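Local coordinates for glutathione S-transferase (Natrialba magadii ATCC 43099, PDB 6GZF), which probably catalyses glutathione-dependent transfer reactions as a Xi-class enzyme, a class associated with glutathionyl-hydroquinone reductase activity, at residues K77-A82 with E163-T168. Sequence-based numbering, arbitrary orientation.
Sequences KGLEDA and EFADHT
At the C-terminal end of helix 65-77, the carbonyl oxygen of K77 accepts the backbone N-H of H167 over 3.2 Å (K77 O to H167 N), a fairly straight bond at 158°. The amide of D166 reaches the same oxygen only weakly and bonds more directly to the next carbonyl, with D166 N 3.2 Å from G78 O, so two carbonyls at the helix terminus share two successive N-H groups of the 163-168 loop. The K77 chain, bent at chi2 (60°) and chi4 (64°), lays CG against A165 CB and carries NZ to a hydrogen bond with V169 O. G78, with positive phi, is the C' residue of a Schellman motif, and the H167 ring turns its edge to K77 C and G78 N, with ND1 3.5 Å from G78 CA. L79 turns CD2 onto the backbone of A165, 3.8 Å from A165 CA, while its side chain also meets F161. A water accepts the N-H of D81 and can donate to E80 OE1 and D166 OD2, though it has too few protons for every acceptor around it. Nearby, D81 OD2 and D166 OD2 stand 3.6 Å apart, two probably like-charged carboxylates. A82 CB closes the contact on F164 CB, 3.9 Å away. Through these contacts the turn leading from helix 65-77 into strand 84-87, outermost in this chain's mixed sheet of the thioredoxin-like domain, packs against the linker between helices 150-159 and 177-192.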
ATOM      1  N   LYS A  77       2.939  32.254 -11.751  1.00 23.48           N
ATOM      2  CA  LYS A  77       2.656  33.678 -11.870  1.00 27.53           C
ATOM      3  C   LYS A  77       3.925  34.519 -11.801  1.00 31.31           C
ATOM      4  O   LYS A  77       3.969  35.634 -12.320  1.00 28.07           O
ATOM      5  CB  LYS A  77       1.687  34.118 -10.773  1.00 31.04           C
ATOM      6  CG  LYS A  77       0.506  34.911 -11.281  1.00 34.74           C
ATOM      7  CD  LYS A  77      -0.306  34.092 -12.262  1.00 28.29           C
ATOM      8  CE  LYS A  77      -1.548  34.841 -12.692  1.00 19.00           C
ATOM      9  NZ  LYS A  77      -1.232  36.090 -13.435  1.00 22.73           N
ATOM     10  N   GLY A  78       4.956  33.978 -11.161  1.00 35.18           N
ATOM     11  CA  GLY A  78       6.168  34.731 -10.910  1.00 25.38           C
ATOM     12  C   GLY A  78       5.926  35.713  -9.782  1.00 24.80           C
ATOM     13  O   GLY A  78       6.143  36.915  -9.930  1.00 33.64           O
ATOM     14  N   LEU A  79       5.463  35.190  -8.650  1.00 19.85           N
ATOM     15  CA  LEU A  79       5.106  36.022  -7.507  1.00 22.82           C
ATOM     16  C   LEU A  79       6.024  35.775  -6.314  1.00 25.04           C
ATOM     17  O   LEU A  79       5.721  36.193  -5.196  1.00 23.74           O
ATOM     18  CB  LEU A  79       3.652  35.770  -7.101  1.00 16.36           C
ATOM     19  CG  LEU A  79       2.577  36.399  -7.990  1.00 22.64           C
ATOM     20  CD1 LEU A  79       1.189  35.927  -7.577  1.00 13.26           C
ATOM     21  CD2 LEU A  79       2.666  37.916  -7.946  1.00 15.78           C
ATOM     22  N   GLU A  80       7.141  35.096  -6.556  1.00 26.35           N
ATOM     23  CA  GLU A  80       8.096  34.791  -5.494  1.00 24.81           C
ATOM     24  C   GLU A  80       8.688  36.068  -4.906  1.00 25.90           C
ATOM     25  O   GLU A  80       8.775  36.219  -3.687  1.00 28.27           O
ATOM     26  CB  GLU A  80       9.218  33.886  -6.011  1.00 25.19           C
ATOM     27  CG  GLU A  80       8.747  32.666  -6.786  1.00 28.35           C
ATOM     28  CD  GLU A  80       8.635  32.928  -8.276  1.00 37.54           C
ATOM     29  OE1 GLU A  80       8.449  34.100  -8.665  1.00 29.08           O
ATOM     30  OE2 GLU A  80       8.738  31.959  -9.059  1.00 38.65           O
ATOM     31  N   ASP A  81       9.093  36.983  -5.782  1.00 22.23           N
ATOM     32  CA  ASP A  81       9.659  38.257  -5.359  1.00 22.92           C
ATOM     33  C   ASP A  81       8.630  39.090  -4.601  1.00 29.61           C
ATOM     34  O   ASP A  81       8.972  39.836  -3.684  1.00 25.08           O
ATOM     35  CB  ASP A  81      10.179  39.043  -6.564  1.00 25.71           C
ATOM     36  CG  ASP A  81      11.399  38.402  -7.196  1.00 26.68           C
ATOM     37  OD1 ASP A  81      12.161  37.729  -6.471  1.00 24.21           O
ATOM     38  OD2 ASP A  81      11.597  38.574  -8.416  1.00 25.56           O
ATOM     39  N   ALA A  82       7.366  38.950  -4.990  1.00 30.07           N
ATOM     40  CA  ALA A  82       6.293  39.729  -4.389  1.00 21.10           C
ATOM     41  C   ALA A  82       5.789  39.101  -3.093  1.00 24.41           C
ATOM     42  O   ALA A  82       5.514  39.799  -2.118  1.00 21.45           O
ATOM     43  CB  ALA A  82       5.146  39.892  -5.374  1.00 19.25           C
ATOM     44  N   GLU A 163      -0.217  43.221 -11.019  1.00 37.99           N
ATOM     45  CA  GLU A 163       0.704  44.352 -11.042  1.00 33.92           C
ATOM     46  C   GLU A 163       2.127  43.932 -10.680  1.00 32.35           C
ATOM     47  O   GLU A 163       3.096  44.592 -11.058  1.00 34.46           O
ATOM     48  CB  GLU A 163       0.215  45.447 -10.088  1.00 37.48           C
ATOM     49  CG  GLU A 163       1.041  46.724 -10.106  1.00 37.71           C
ATOM     50  CD  GLU A 163       0.363  47.868  -9.378  1.00 50.09           C
ATOM     51  OE1 GLU A 163      -0.885  47.910  -9.366  1.00 52.70           O
ATOM     52  OE2 GLU A 163       1.078  48.724  -8.815  1.00 56.70           O
ATOM     53  N   PHE A 164       2.252  42.820  -9.963  1.00 28.77           N
ATOM     54  CA  PHE A 164       3.541  42.420  -9.410  1.00 29.50           C
ATOM     55  C   PHE A 164       4.022  41.069  -9.934  1.00 25.72           C
ATOM     56  O   PHE A 164       5.118  40.621  -9.599  1.00 29.93           O
ATOM     57  CB  PHE A 164       3.458  42.393  -7.884  1.00 26.85           C
ATOM     58  CG  PHE A 164       2.793  43.606  -7.300  1.00 32.17           C
ATOM     59  CD1 PHE A 164       3.496  44.787  -7.140  1.00 24.64           C
ATOM     60  CD2 PHE A 164       1.459  43.568  -6.924  1.00 35.40           C
ATOM     61  CE1 PHE A 164       2.887  45.906  -6.607  1.00 31.75           C
ATOM     62  CE2 PHE A 164       0.844  44.685  -6.392  1.00 35.45           C
ATOM     63  CZ  PHE A 164       1.559  45.855  -6.233  1.00 33.06           C
ATOM     64  N   ALA A 165       3.202  40.426 -10.757  1.00 32.18           N
ATOM     65  CA  ALA A 165       3.579  39.158 -11.369  1.00 31.89           C
ATOM     66  C   ALA A 165       4.606  39.384 -12.474  1.00 31.52           C
ATOM     67  O   ALA A 165       4.552  40.388 -13.185  1.00 37.45           O
ATOM     68  CB  ALA A 165       2.353  38.445 -11.915  1.00 33.14           C
ATOM     69  N   ASP A 166       5.542  38.450 -12.616  1.00 26.13           N
ATOM     70  CA  ASP A 166       6.591  38.573 -13.622  1.00 27.19           C
ATOM     71  C   ASP A 166       6.198  37.914 -14.941  1.00 25.21           C
ATOM     72  O   ASP A 166       6.770  38.214 -15.987  1.00 23.97           O
ATOM     73  CB  ASP A 166       7.900  37.967 -13.110  1.00 28.08           C
ATOM     74  CG  ASP A 166       8.476  38.729 -11.934  1.00 30.48           C
ATOM     75  OD1 ASP A 166       8.092  39.901 -11.738  1.00 26.36           O
ATOM     76  OD2 ASP A 166       9.315  38.156 -11.208  1.00 37.62           O
ATOM     77  N   HIS A 167       5.219  37.017 -14.886  1.00 26.96           N
ATOM     78  CA  HIS A 167       4.791  36.291 -16.076  1.00 32.32           C
ATOM     79  C   HIS A 167       3.358  36.633 -16.464  1.00 31.78           C
ATOM     80  O   HIS A 167       2.483  36.752 -15.607  1.00 35.01           O
ATOM     81  CB  HIS A 167       4.922  34.783 -15.857  1.00 23.70           C
ATOM     82  CG  HIS A 167       6.293  34.349 -15.443  1.00 34.08           C
ATOM     83  ND1 HIS A 167       6.557  33.797 -14.210  1.00 33.64           N
ATOM     84  CD2 HIS A 167       7.476  34.388 -16.102  1.00 25.90           C
ATOM     85  CE1 HIS A 167       7.845  33.512 -14.125  1.00 29.33           C
ATOM     86  NE2 HIS A 167       8.424  33.862 -15.257  1.00 26.25           N
ATOM     87  N   THR A 168       3.127  36.794 -17.763  1.00 28.65           N
ATOM     88  CA  THR A 168       1.787  37.046 -18.270  1.00 29.67           C
ATOM     89  C   THR A 168       1.068  35.715 -18.471  1.00 32.11           C
ATOM     90  O   THR A 168       0.776  35.311 -19.597  1.00 34.32           O
ATOM     91  CB  THR A 168       1.811  37.838 -19.592  1.00 30.99           C
ATOM     92  OG1 THR A 168       2.752  38.915 -19.491  1.00 36.66           O
ATOM     93  CG2 THR A 168       0.431  38.407 -19.905  1.00 29.28           C
TER
HETATM   94  O   HOH W   1       8.814  36.788  -8.626  1.00 25.83           O